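Local coordinates for lovastatin nonaketide synthase mokA (Monascus pilosus, PDB 6AD3), which builds the nonaketide backbone of monacolin K (lovastatin) as an iterative type I polyketide synthase, of which this chain is the condensation domain, at residues I102-G108 / A452-I458; K156-V162 / L190-W195; L259-E263 / V410-L415; V337-R341 / I506-F510; A370-P374 / A404-Y408. The protein carries 1 engineered substitution. One frame throughout, in Å; residues are numbered along the deposited sequence.

Interaction 1 (I102-G108 / A452-I458)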
# COMPACT_ATOMS: atom_id res chain seq x y z
N ILE A 102 4.58 -9.72 5.13
CA ILE A 102 4.95 -8.81 6.23
C ILE A 102 5.45 -9.66 7.39
O ILE A 102 4.70 -10.51 7.90
CB ILE A 102 3.73 -8.01 6.73
CG1 ILE A 102 3.04 -7.31 5.57
CG2 ILE A 102 4.18 -6.97 7.77
CD1 ILE A 102 3.93 -6.35 4.77
N GLY A 103 6.74 -9.48 7.75
CA GLY A 103 7.35 -10.25 8.85
C GLY A 103 7.63 -9.36 10.07
O GLY A 103 8.13 -8.27 9.92
N MET A 104 7.18 -9.78 11.23
CA MET A 104 7.45 -9.07 12.44
C MET A 104 8.33 -9.91 13.36
O MET A 104 7.89 -10.94 13.91
CB MET A 104 6.17 -8.68 13.15
CG MET A 104 6.42 -7.71 14.32
SD MET A 104 7.24 -6.11 13.94
CE MET A 104 5.88 -5.18 13.22
N PHE A 105 9.55 -9.44 13.55
CA PHE A 105 10.47 -10.04 14.54
C PHE A 105 9.99 -9.69 15.92
O PHE A 105 9.67 -8.52 16.20
CB PHE A 105 11.89 -9.50 14.34
CG PHE A 105 12.56 -10.03 13.13
CD1 PHE A 105 13.05 -11.31 13.11
CD2 PHE A 105 12.70 -9.25 11.99
CE1 PHE A 105 13.73 -11.80 12.00
CE2 PHE A 105 13.27 -9.76 10.85
CZ PHE A 105 13.88 -10.99 10.88
N MET A 106 9.88 -10.69 16.80
CA MET A 106 9.49 -10.45 18.17
C MET A 106 10.22 -11.37 19.12
O MET A 106 10.59 -12.49 18.75
CB MET A 106 7.96 -10.55 18.41
CG MET A 106 7.23 -11.73 17.80
SD MET A 106 5.44 -11.41 17.59
CE MET A 106 5.44 -10.33 16.21
N THR A 107 10.40 -10.90 20.34
CA THR A 107 11.22 -11.59 21.31
C THR A 107 10.42 -11.79 22.59
O THR A 107 9.94 -10.83 23.15
CB THR A 107 12.51 -10.82 21.65
OG1 THR A 107 13.30 -10.61 20.47
CG2 THR A 107 13.35 -11.60 22.66
N GLY A 108 10.24 -13.03 23.01
CA GLY A 108 9.47 -13.30 24.18
C GLY A 108 8.56 -14.48 24.02
O GLY A 108 8.32 -14.94 22.90
N ALA A 452 5.72 -11.60 23.89
CA ALA A 452 6.69 -11.24 22.90
C ALA A 452 6.55 -9.76 22.57
O ALA A 452 5.46 -9.29 22.30
CB ALA A 452 6.50 -12.08 21.66
N LYS A 453 7.68 -9.08 22.45
CA LYS A 453 7.70 -7.70 22.03
C LYS A 453 8.31 -7.60 20.64
O LYS A 453 9.38 -8.13 20.39
CB LYS A 453 8.53 -6.86 23.01
CG LYS A 453 7.91 -6.78 24.41
CD LYS A 453 8.20 -5.43 25.06
CE LYS A 453 6.92 -4.74 25.52
NZ LYS A 453 6.79 -4.76 27.00
N MET A 454 7.70 -6.79 19.80
CA MET A 454 8.21 -6.58 18.47
C MET A 454 9.42 -5.72 18.44
O MET A 454 9.52 -4.75 19.17
CB MET A 454 7.16 -5.95 17.57
CG MET A 454 5.84 -6.51 17.78
SD MET A 454 4.66 -5.41 17.04
CE MET A 454 3.30 -6.53 16.83
N THR A 455 10.33 -6.06 17.56
CA THR A 455 11.57 -5.31 17.48
C THR A 455 11.78 -4.68 16.09
O THR A 455 12.57 -3.77 15.94
CB THR A 455 12.76 -6.22 17.82
OG1 THR A 455 12.79 -7.31 16.89
CG2 THR A 455 12.64 -6.77 19.24
N GLU A 456 11.21 -5.27 15.05
CA GLU A 456 11.66 -4.98 13.67
C GLU A 456 10.65 -5.57 12.69
O GLU A 456 10.16 -6.68 12.91
CB GLU A 456 12.99 -5.62 13.39
CG GLU A 456 13.57 -5.23 12.07
CD GLU A 456 14.82 -6.01 11.72
OE1 GLU A 456 15.41 -6.61 12.62
OE2 GLU A 456 15.26 -5.92 10.55
N VAL A 457 10.32 -4.82 11.64
CA VAL A 457 9.43 -5.36 10.58
C VAL A 457 10.21 -5.49 9.26
O VAL A 457 11.16 -4.74 9.00
CB VAL A 457 8.19 -4.46 10.37
CG1 VAL A 457 8.61 -3.08 9.90
CG2 VAL A 457 7.22 -5.10 9.37
N ILE A 458 9.92 -6.54 8.52
CA ILE A 458 10.42 -6.72 7.15
C ILE A 458 9.14 -6.73 6.32
O ILE A 458 8.24 -7.51 6.60
CB ILE A 458 11.02 -8.12 6.85
CG1 ILE A 458 11.47 -8.84 8.07
CG2 ILE A 458 12.04 -8.08 5.73
CD1 ILE A 458 12.07 -10.19 7.73
O HOH W 1 12.66 -9.69 18.03
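Gly103 and Ile458 form a hydrogen-bonded pair at one end of an antiparallel ladder with a beta bulge. Strand 453-458 is one of the two outermost strands of the condensation domain's five-stranded sheet. It lies in the chain between strands 435-440 and 468-473 of the six-stranded sheet, so it crosses over from there. Gly103 N donates to Ile458 O at 2.7 Å, almost straight at 172°. The bulge is at Thr455, so Phe105 pairs with Glu456 but Met106 with Met454. Phe105 O takes the N-H of Thr455, while the buried Glu456 N has no partner in the model.

On one face, CG of Met104 is anti to its backbone N (chi1 -170°) and the chain then folds back. This brings SD to 3.1 Å from Glu456 O and CE to 3.7 Å from Val457 CB. Met454 crosses Met104 at about a right angle. On the other face, Phe105 CE2 is 3.4 Å from Ile458 CD1. The Glu456 side chain runs alongside the Phe105 ring. Its carboxylate pairs with Arg165, which also makes a cation-pi contact with Phe105. At the bulge, Thr107 OG1, also hydrogen-bonded to Glu199, shares a water (2.7 Å) with Thr455 OG1 (2.6 Å).

Interaction 2 (K156-V162 / L190-W195); sequences KVQVIQV and LVDFFW
Gln161 lies over one face of the Phe194 ring, with its CB 4.0 Å from the ring centroid in a CH-pi contact. The amide plane of Gln161 is turned 33° from the ring. Phe194 CG sits between its own backbone N and carbonyl carbon (chi1 72°). That torsion tips the ring across onto strand 157-161, where CE1 comes within 3.3 Å of Gln161 N. The Val159 side chain crosses that of Phe194 at about a right angle, with CG1 touching CE1. Its CG1 also runs beside the carboxylate of Asp192, whose OD1 is hydrogen-bonded to His200.

The face with Ile160, Val191 and Phe193 is mostly apolar, with Gln158 at its start, its NE2 beside Val191 CG2. Ile160 and Phe193 lie side by side and point the same way. Val162 CG1 approaches the Phe193 ring at CD1, 3.8 Å away. Val191 CG1 sits over the centre of that ring, and Ile160 CD1 meets Val191 CG1 at 3.9 Å. At the end of the pair, Val162 CG2 touches Trp195 CE3.

The backbones run parallel and in step. Five bonds alternate between the strands; the one from Ile160 N to Asp192 O is 2.8 Å. A water joins Lys156 O, Gln158 NE2 and Leu190 N at the start. The pair closes a beta-alpha-beta crossover through helix 165-176, with strand 157-161 at the edge of the sheet.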
# COMPACT_ATOMS: atom_id res chain seq x y z
N LYS A 156 -4.18 -22.21 6.30
CA LYS A 156 -3.57 -22.95 7.42
C LYS A 156 -2.66 -22.05 8.22
O LYS A 156 -2.14 -21.02 7.72
CB LYS A 156 -2.75 -24.16 6.93
CG LYS A 156 -3.44 -25.02 5.92
CD LYS A 156 -4.54 -25.82 6.54
CE LYS A 156 -4.97 -26.94 5.60
NZ LYS A 156 -6.13 -27.67 6.16
N VAL A 157 -2.49 -22.43 9.47
CA VAL A 157 -1.55 -21.77 10.38
C VAL A 157 -0.38 -22.70 10.62
O VAL A 157 -0.58 -23.89 10.92
CB VAL A 157 -2.23 -21.46 11.71
CG1 VAL A 157 -1.27 -20.78 12.68
CG2 VAL A 157 -3.47 -20.60 11.47
N GLN A 158 0.83 -22.15 10.63
CA GLN A 158 2.01 -22.96 10.87
C GLN A 158 2.88 -22.36 11.93
O GLN A 158 3.08 -21.14 11.96
CB GLN A 158 2.82 -23.12 9.61
CG GLN A 158 2.06 -23.87 8.53
CD GLN A 158 2.63 -23.63 7.18
OE1 GLN A 158 3.43 -24.44 6.69
NE2 GLN A 158 2.32 -22.49 6.60
N VAL A 159 3.40 -23.22 12.80
CA VAL A 159 4.36 -22.78 13.79
C VAL A 159 5.59 -23.60 13.56
O VAL A 159 5.53 -24.86 13.68
CB VAL A 159 3.83 -22.94 15.24
CG1 VAL A 159 4.84 -22.42 16.24
CG2 VAL A 159 2.50 -22.19 15.41
N ILE A 160 6.67 -22.96 13.09
CA ILE A 160 7.79 -23.69 12.46
C ILE A 160 9.12 -23.44 13.17
O ILE A 160 9.58 -22.32 13.28
CB ILE A 160 7.93 -23.33 10.96
CG1 ILE A 160 6.67 -23.71 10.19
CG2 ILE A 160 9.16 -24.03 10.34
CD1 ILE A 160 6.73 -23.32 8.72
N GLN A 161 9.73 -24.50 13.71
CA GLN A 161 11.03 -24.37 14.31
C GLN A 161 12.13 -24.18 13.23
O GLN A 161 12.21 -24.96 12.26
CB GLN A 161 11.37 -25.61 15.13
CG GLN A 161 12.53 -25.38 16.05
CD GLN A 161 12.91 -26.64 16.81
OE1 GLN A 161 12.08 -27.51 17.03
NE2 GLN A 161 14.14 -26.71 17.23
N VAL A 162 12.95 -23.17 13.41
CA VAL A 162 14.13 -22.98 12.55
C VAL A 162 15.39 -22.97 13.41
O VAL A 162 15.33 -22.85 14.62
CB VAL A 162 14.03 -21.71 11.68
CG1 VAL A 162 12.87 -21.84 10.73
CG2 VAL A 162 13.88 -20.47 12.55
N LEU A 190 0.04 -17.72 7.47
CA LEU A 190 0.22 -17.24 8.83
C LEU A 190 1.21 -18.14 9.54
O LEU A 190 0.89 -19.30 9.76
CB LEU A 190 -1.09 -17.26 9.59
CG LEU A 190 -2.22 -16.42 9.01
CD1 LEU A 190 -3.56 -16.77 9.62
CD2 LEU A 190 -1.94 -14.94 9.16
N VAL A 191 2.45 -17.65 9.71
CA VAL A 191 3.58 -18.49 10.10
C VAL A 191 4.35 -17.86 11.23
O VAL A 191 4.78 -16.69 11.13
CB VAL A 191 4.52 -18.76 8.92
CG1 VAL A 191 5.67 -19.67 9.37
CG2 VAL A 191 3.75 -19.35 7.76
N ASP A 192 4.57 -18.64 12.30
CA ASP A 192 5.40 -18.22 13.43
C ASP A 192 6.68 -19.00 13.36
O ASP A 192 6.67 -20.23 13.63
CB ASP A 192 4.67 -18.53 14.76
CG ASP A 192 5.57 -18.32 16.00
OD1 ASP A 192 6.63 -17.67 15.89
OD2 ASP A 192 5.20 -18.86 17.09
N PHE A 193 7.71 -18.41 12.74
CA PHE A 193 9.06 -19.06 12.73
C PHE A 193 9.71 -18.81 14.08
O PHE A 193 9.76 -17.69 14.55
CB PHE A 193 9.97 -18.46 11.64
CG PHE A 193 9.53 -18.73 10.24
CD1 PHE A 193 9.70 -19.97 9.66
CD2 PHE A 193 9.00 -17.69 9.46
CE1 PHE A 193 9.36 -20.20 8.33
CE2 PHE A 193 8.63 -17.91 8.15
CZ PHE A 193 8.80 -19.14 7.57
N PHE A 194 10.27 -19.86 14.73
CA PHE A 194 10.76 -19.68 16.09
C PHE A 194 12.08 -20.41 16.30
O PHE A 194 12.34 -21.41 15.64
CB PHE A 194 9.72 -20.12 17.12
CG PHE A 194 9.52 -21.62 17.22
CD1 PHE A 194 8.66 -22.27 16.35
CD2 PHE A 194 10.22 -22.37 18.16
CE1 PHE A 194 8.34 -23.58 16.55
CE2 PHE A 194 9.92 -23.71 18.33
CZ PHE A 194 9.01 -24.33 17.49
N TRP A 195 12.93 -19.81 17.11
CA TRP A 195 14.29 -20.33 17.36
C TRP A 195 14.80 -19.78 18.66
O TRP A 195 14.22 -18.86 19.24
CB TRP A 195 15.23 -19.94 16.24
CG TRP A 195 15.53 -18.48 16.18
CD1 TRP A 195 16.63 -17.84 16.70
CD2 TRP A 195 14.81 -17.48 15.44
NE1 TRP A 195 16.59 -16.50 16.39
CE2 TRP A 195 15.45 -16.25 15.67
CE3 TRP A 195 13.59 -17.48 14.75
CZ2 TRP A 195 14.97 -15.03 15.14
CZ3 TRP A 195 13.09 -16.28 14.27
CH2 TRP A 195 13.81 -15.08 14.43
O HOH W 2 0.32 -20.67 6.63

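Interaction 3 (L259-E263 / V410-L415); sequences LAYWE and VLLERL
Helices 259-263 and 410-414 pass with axes 10.7 Å apart at 62°, and they approach through side chains such as Leu259 and Arg414. The polar link is a salt bridge. Arg414 grips Glu263 side-on, with NE and NH2 both bonded to OE2, at 2.7 and 2.8 Å. OE2 lies close to the guanidinium plane. NH2 uses the syn lone pair of OE2, whereas NE comes to it from above the carboxylate plane. Both bonds go to one oxygen, and the two planes are turned 48° apart, so the pairing is neither two-oxygen nor coplanar. A bend at chi3 of Arg414 (60°) turns the guanidinium to present this edge.

Leu259 crosses Arg414 at about a right angle. Its CD1 lies over one guanidinium face, 3.6 Å above the plane, and its CD2 is 3.6 Å from Arg414 CD. The ion pair thus has an apolar flank.

Deeper in, Leu411 reaches between the helices. Its CD2 is 3.7 Å from Trp262 CB, and its CD1 lies near Glu263 CG as the two side chains slide past each other. Leu415 CD2 also meets Glu263 CG, sliding past it in the opposite direction. Trp262 turns its ring away toward strand 371-377, and its NE1 bonds His403 O. This is a steep helix-helix crossing that packs leucines beside a salt bridge, set against the edge strand 371-377 of the condensation domain's six-stranded sheet.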
# COMPACT_ATOMS: atom_id res chain seq x y z
N LEU A 259 -16.82 11.16 -8.98
CA LEU A 259 -16.27 10.90 -10.29
C LEU A 259 -16.08 12.17 -11.12
O LEU A 259 -15.03 12.37 -11.71
CB LEU A 259 -17.13 9.89 -11.04
CG LEU A 259 -16.93 8.45 -10.59
CD1 LEU A 259 -18.05 7.59 -11.19
CD2 LEU A 259 -15.56 7.91 -10.97
N ALA A 260 -17.04 13.09 -11.05
CA ALA A 260 -16.94 14.33 -11.81
C ALA A 260 -15.82 15.21 -11.25
O ALA A 260 -15.12 15.87 -12.01
CB ALA A 260 -18.28 15.10 -11.79
N TYR A 261 -15.63 15.17 -9.94
CA TYR A 261 -14.53 15.90 -9.31
C TYR A 261 -13.19 15.43 -9.85
O TYR A 261 -12.38 16.23 -10.30
CB TYR A 261 -14.57 15.72 -7.80
CG TYR A 261 -13.37 16.26 -7.09
CD1 TYR A 261 -13.30 17.60 -6.77
CD2 TYR A 261 -12.30 15.44 -6.74
CE1 TYR A 261 -12.23 18.11 -6.05
CE2 TYR A 261 -11.21 15.95 -6.04
CZ TYR A 261 -11.16 17.29 -5.74
OH TYR A 261 -10.10 17.81 -5.03
N TRP A 262 -12.98 14.12 -9.83
CA TRP A 262 -11.70 13.60 -10.33
C TRP A 262 -11.56 13.72 -11.83
O TRP A 262 -10.48 14.02 -12.33
CB TRP A 262 -11.49 12.15 -9.87
CG TRP A 262 -11.38 12.01 -8.41
CD1 TRP A 262 -12.29 11.48 -7.59
CD2 TRP A 262 -10.28 12.42 -7.58
NE1 TRP A 262 -11.84 11.52 -6.28
CE2 TRP A 262 -10.62 12.13 -6.26
CE3 TRP A 262 -9.08 13.11 -7.82
CZ2 TRP A 262 -9.80 12.45 -5.17
CZ3 TRP A 262 -8.25 13.40 -6.76
CH2 TRP A 262 -8.60 13.03 -5.45
N GLU A 263 -12.67 13.57 -12.57
CA GLU A 263 -12.61 13.66 -14.01
C GLU A 263 -12.28 15.08 -14.43
O GLU A 263 -11.53 15.31 -15.36
CB GLU A 263 -13.95 13.24 -14.62
CG GLU A 263 -14.13 11.73 -14.68
CD GLU A 263 -15.40 11.33 -15.40
OE1 GLU A 263 -15.60 11.77 -16.56
OE2 GLU A 263 -16.18 10.58 -14.81
N VAL A 410 -11.82 2.37 -11.16
CA VAL A 410 -13.01 2.83 -11.89
C VAL A 410 -12.83 4.20 -12.52
O VAL A 410 -13.22 4.39 -13.68
CB VAL A 410 -14.40 2.63 -11.22
CG1 VAL A 410 -14.37 1.97 -9.89
CG2 VAL A 410 -15.32 3.85 -11.33
N LEU A 411 -12.04 5.06 -11.89
CA LEU A 411 -11.64 6.33 -12.55
C LEU A 411 -10.81 6.08 -13.79
O LEU A 411 -11.04 6.67 -14.86
CB LEU A 411 -10.85 7.21 -11.59
CG LEU A 411 -10.47 8.56 -12.14
CD1 LEU A 411 -11.71 9.40 -12.46
CD2 LEU A 411 -9.56 9.31 -11.19
N LEU A 412 -9.78 5.27 -13.65
CA LEU A 412 -8.93 4.97 -14.77
C LEU A 412 -9.74 4.49 -15.99
O LEU A 412 -9.49 4.91 -17.13
CB LEU A 412 -7.93 3.91 -14.38
CG LEU A 412 -6.52 4.33 -14.00
CD1 LEU A 412 -6.23 5.77 -13.73
CD2 LEU A 412 -5.84 3.39 -13.04
N GLU A 413 -10.69 3.59 -15.75
CA GLU A 413 -11.51 3.04 -16.82
C GLU A 413 -12.36 4.12 -17.44
O GLU A 413 -12.41 4.25 -18.68
CB GLU A 413 -12.42 1.93 -16.31
CG GLU A 413 -13.43 1.48 -17.36
CD GLU A 413 -14.05 0.14 -17.03
OE1 GLU A 413 -14.09 -0.75 -17.92
OE2 GLU A 413 -14.46 -0.05 -15.88
N ARG A 414 -12.96 4.94 -16.61
CA ARG A 414 -13.75 6.05 -17.10
C ARG A 414 -12.97 7.02 -17.95
O ARG A 414 -13.51 7.54 -18.92
CB ARG A 414 -14.42 6.78 -15.98
CG ARG A 414 -15.52 5.95 -15.38
CD ARG A 414 -16.22 6.70 -14.29
NE ARG A 414 -16.79 7.92 -14.80
CZ ARG A 414 -18.05 8.05 -15.16
NH1 ARG A 414 -18.89 7.01 -15.05
NH2 ARG A 414 -18.49 9.23 -15.54
N LEU A 415 -11.70 7.22 -17.61
CA LEU A 415 -10.86 8.15 -18.33
C LEU A 415 -10.25 7.52 -19.60
O LEU A 415 -9.52 8.17 -20.31
CB LEU A 415 -9.76 8.66 -17.38
CG LEU A 415 -10.20 9.62 -16.26
CD1 LEU A 415 -9.07 9.96 -15.33
CD2 LEU A 415 -10.76 10.90 -16.88

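Interaction 4 (V337-R341 / I506-F510)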
# COMPACT_ATOMS: atom_id res chain seq x y z
N VAL A 337 7.62 18.84 -3.67
CA VAL A 337 8.67 19.81 -4.01
C VAL A 337 9.94 19.14 -4.55
O VAL A 337 10.47 19.56 -5.57
CB VAL A 337 9.05 20.67 -2.80
CG1 VAL A 337 10.28 21.52 -3.10
CG2 VAL A 337 7.86 21.53 -2.39
N LEU A 338 10.33 18.01 -3.98
CA LEU A 338 11.50 17.33 -4.45
C LEU A 338 11.27 16.75 -5.85
O LEU A 338 12.14 16.83 -6.72
CB LEU A 338 11.89 16.23 -3.46
CG LEU A 338 13.13 15.45 -3.86
CD1 LEU A 338 14.31 16.37 -4.13
CD2 LEU A 338 13.46 14.45 -2.76
N LEU A 339 10.09 16.18 -6.08
CA LEU A 339 9.78 15.64 -7.38
C LEU A 339 9.82 16.74 -8.43
O LEU A 339 10.32 16.53 -9.54
CB LEU A 339 8.43 14.96 -7.38
CG LEU A 339 8.36 13.64 -6.61
CD1 LEU A 339 6.91 13.21 -6.42
CD2 LEU A 339 9.10 12.56 -7.33
N ALA A 340 9.24 17.89 -8.11
CA ALA A 340 9.26 19.01 -9.05
C ALA A 340 10.70 19.44 -9.32
O ALA A 340 11.07 19.73 -10.48
CB ALA A 340 8.44 20.18 -8.51
N ARG A 341 11.50 19.58 -8.27
CA ARG A 341 12.91 19.94 -8.47
C ARG A 341 13.63 18.99 -9.37
O ARG A 341 14.37 19.41 -10.24
CB ARG A 341 13.67 20.03 -7.17
CG ARG A 341 13.27 21.17 -6.28
CD ARG A 341 14.23 21.32 -5.12
NE ARG A 341 13.82 22.44 -4.29
CZ ARG A 341 14.46 22.82 -3.20
NH1 ARG A 341 15.54 22.15 -2.81
NH2 ARG A 341 14.07 23.89 -2.53
N ILE A 506 15.75 17.82 2.38
CA ILE A 506 14.72 18.82 2.12
C ILE A 506 13.75 18.92 3.29
O ILE A 506 13.33 20.02 3.65
CB ILE A 506 14.01 18.57 0.73
CG1 ILE A 506 13.90 19.88 -0.04
CG2 ILE A 506 12.66 17.92 0.90
CD1 ILE A 506 13.11 19.79 -1.35
N LEU A 507 13.46 17.80 3.97
CA LEU A 507 12.65 17.81 5.18
C LEU A 507 13.36 18.55 6.29
O LEU A 507 12.77 19.36 6.98
CB LEU A 507 12.39 16.39 5.69
CG LEU A 507 11.44 15.53 4.84
CD1 LEU A 507 11.52 14.09 5.35
CD2 LEU A 507 10.02 16.03 4.91
N SER A 508 14.66 18.33 6.39
CA SER A 508 15.41 18.98 7.44
C SER A 508 15.44 20.50 7.19
O SER A 508 15.27 21.31 8.12
CB SER A 508 16.83 18.41 7.49
OG SER A 508 17.56 19.10 8.51
N MET A 509 15.63 20.90 5.93
CA MET A 509 15.76 22.32 5.63
C MET A 509 14.43 23.06 5.82
O MET A 509 14.38 24.12 6.46
CB MET A 509 16.30 22.49 4.21
CG MET A 509 16.35 23.89 3.69
SD MET A 509 16.95 23.97 1.96
CE MET A 509 15.53 23.28 1.08
N PHE A 510 13.35 22.51 5.29
CA PHE A 510 12.06 23.19 5.38
C PHE A 510 11.49 23.19 6.80
O PHE A 510 10.73 24.11 7.16
CB PHE A 510 11.03 22.60 4.39
CG PHE A 510 11.30 22.97 2.95
CD1 PHE A 510 11.61 24.27 2.60
CD2 PHE A 510 11.25 22.01 1.96
CE1 PHE A 510 11.82 24.62 1.28
CE2 PHE A 510 11.49 22.36 0.63
CZ PHE A 510 11.79 23.65 0.29
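Ile506 pushes its CD1 methyl into the angle between Val337, Leu338 and Arg341, joining helix 327-343 to the last helix of the condensation domain, 495-512. The buried part is formed with Val337, Leu338 and Phe510. CD1 lies 3.8 Å from Val337 CG1 and 4.3 Å from Leu338 CB. The chi1 of Ile506 is -134°, away from any staggered position, which may be a cost of placing the methyl there. Val337 CG1 also reaches Phe510 CE2, at 4.0 Å. The helices themselves stay well apart, with axes 12.4 Å from each other, and the gap is bridged mainly by side chains.

The solvent side belongs to Arg341. Distances there are similar, but the residue is exposed. Its chain is extended from CG to NE and carries the guanidinium toward helix 506-510. Ile506 CD1 lies over one face of that group, 3.6 Å above its plane and toward the rim. NH2 is 3.6 Å from Phe510 CZ, with guanidinium and ring planes 67° apart, and 3.9 Å from Met509 CE. Met509 comes from the opposite direction and also lays its CE over one face of the Phe510 ring. Phe510 stacks in addition with Phe386.

The two segments therefore hold each other by apolar and dispersion contacts. The arginine presents a flat face to a methyl here, while its NH2 bonds the carbonyl of Leu518 near the C-terminus.

Interaction 5 (A370-P374 / A404-Y408); sequences ANLLP and ARVPY
Asn371 comes first and ties the strand to the loop with both ends of its amide. OD1 accepts the N-H of Tyr408 at 2.9 Å, in the carbonyl plane and on a lone pair. Tyr408 is the first residue of helix 408-414, after Pro407 at the N-cap, so this amide satisfies an N-H at the helix start. ND2 donates to Val406 O at 2.9 Å, meeting it from above the carbonyl plane. A water also links ND2 to Ala404 O.

Leu372 lies alongside Tyr408, with CD1 over one face of the ring, 4.0 Å from the centroid. Its carbonyl O shares a second water with Val406 O, but its buried N has no partner in the model. Leu373 then brings its branch to the loop, where CD1 touches Ala404 CB at 4.0 Å.

Strand 371-377 is one of the two outermost strands of the six-stranded sheet and bonds through Asn371 and Leu373 to strand 348-354. The loop between helices 386-401 and 408-414 lies against it, and Trp262 of helix 256-266 packs on Leu373 and Pro374.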
# COMPACT_ATOMS: atom_id res chain seq x y z
N ALA A 370 -7.92 -0.84 0.51
CA ALA A 370 -7.01 0.28 0.22
C ALA A 370 -7.15 0.85 -1.21
O ALA A 370 -7.50 0.16 -2.16
CB ALA A 370 -5.57 -0.11 0.50
N ASN A 371 -6.87 2.14 -1.32
CA ASN A 371 -7.15 2.86 -2.53
C ASN A 371 -6.02 3.88 -2.80
O ASN A 371 -5.10 4.05 -1.94
CB ASN A 371 -8.45 3.58 -2.35
CG ASN A 371 -9.02 4.14 -3.65
OD1 ASN A 371 -8.78 3.63 -4.75
ND2 ASN A 371 -9.91 5.13 -3.49
N LEU A 372 -6.08 4.52 -3.94
CA LEU A 372 -5.17 5.60 -4.29
C LEU A 372 -5.99 6.77 -4.82
O LEU A 372 -6.97 6.57 -5.50
CB LEU A 372 -4.25 5.14 -5.39
CG LEU A 372 -3.22 4.10 -4.99
CD1 LEU A 372 -2.62 3.46 -6.22
CD2 LEU A 372 -2.17 4.73 -4.12
N LEU A 373 -5.66 7.97 -4.34
CA LEU A 373 -6.34 9.21 -4.76
C LEU A 373 -5.38 10.03 -5.61
O LEU A 373 -4.30 10.38 -5.17
CB LEU A 373 -6.74 10.01 -3.54
CG LEU A 373 -7.58 9.27 -2.48
CD1 LEU A 373 -7.85 10.16 -1.28
CD2 LEU A 373 -8.87 8.81 -3.10
N PRO A 374 -5.78 10.34 -6.86
CA PRO A 374 -4.79 10.87 -7.78
C PRO A 374 -4.73 12.38 -7.73
O PRO A 374 -5.44 13.06 -8.47
CB PRO A 374 -5.28 10.37 -9.15
CG PRO A 374 -6.74 10.27 -9.00
CD PRO A 374 -6.99 9.89 -7.58
N ALA A 404 -13.17 10.75 -1.53
CA ALA A 404 -12.21 9.64 -1.43
C ALA A 404 -12.77 8.24 -1.77
O ALA A 404 -12.01 7.30 -1.81
CB ALA A 404 -11.61 9.60 -0.04
N ARG A 405 -14.09 8.11 -1.91
CA ARG A 405 -14.73 6.79 -1.99
C ARG A 405 -14.62 6.12 -3.36
O ARG A 405 -14.96 4.96 -3.51
CB ARG A 405 -16.19 6.90 -1.63
CG ARG A 405 -16.46 7.24 -0.19
CD ARG A 405 -17.97 7.37 0.03
NE ARG A 405 -18.32 8.35 1.06
CZ ARG A 405 -18.46 8.05 2.35
NH1 ARG A 405 -18.25 6.81 2.78
NH2 ARG A 405 -18.80 9.00 3.21
N VAL A 406 -14.10 6.81 -4.35
CA VAL A 406 -14.00 6.24 -5.66
C VAL A 406 -12.76 5.34 -5.80
O VAL A 406 -11.63 5.82 -5.73
CB VAL A 406 -13.93 7.32 -6.73
CG1 VAL A 406 -13.89 6.69 -8.10
CG2 VAL A 406 -15.14 8.22 -6.61
N PRO A 407 -12.97 4.02 -6.04
CA PRO A 407 -11.81 3.15 -6.30
C PRO A 407 -11.07 3.59 -7.59
O PRO A 407 -11.71 3.92 -8.58
CB PRO A 407 -12.44 1.78 -6.49
CG PRO A 407 -13.73 1.84 -5.72
CD PRO A 407 -14.21 3.25 -5.91
N TYR A 408 -9.76 3.78 -7.51
CA TYR A 408 -9.05 4.49 -8.61
C TYR A 408 -9.20 3.74 -9.95
O TYR A 408 -9.23 4.36 -11.01
CB TYR A 408 -7.58 4.74 -8.28
CG TYR A 408 -6.71 3.52 -8.37
CD1 TYR A 408 -6.66 2.60 -7.33
CD2 TYR A 408 -5.87 3.34 -9.42
CE1 TYR A 408 -5.84 1.48 -7.39
CE2 TYR A 408 -5.06 2.20 -9.52
CZ TYR A 408 -4.99 1.32 -8.44
OH TYR A 408 -4.23 0.19 -8.58
O HOH W 3 -10.15 5.97 -0.49
O HOH W 4 -9.55 7.42 -6.65

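Interactions 1 and 2 belong to one five-stranded sheet and supply its two edge strands. They touch through Phe105 and Trp195. Both use backbone bonding, regular and parallel in interaction 2, antiparallel and broken by a bulge in interaction 1. Interactions 3 and 5 touch through Trp262 and Leu411 against Pro374 and Leu259 against Val406. Both involve helix 408-414: interaction 5 meets its start, interaction 3 its side. Interaction 5 is buried and uses an amide and waters, whereas interaction 3 has a partly exposed salt bridge beside packed leucines. Interaction 4 is a largely buried and apolar helix pair, its centre about 26 Å from that of interaction 5. Interactions 1 and 3 lie on opposite sides of the chain's centre.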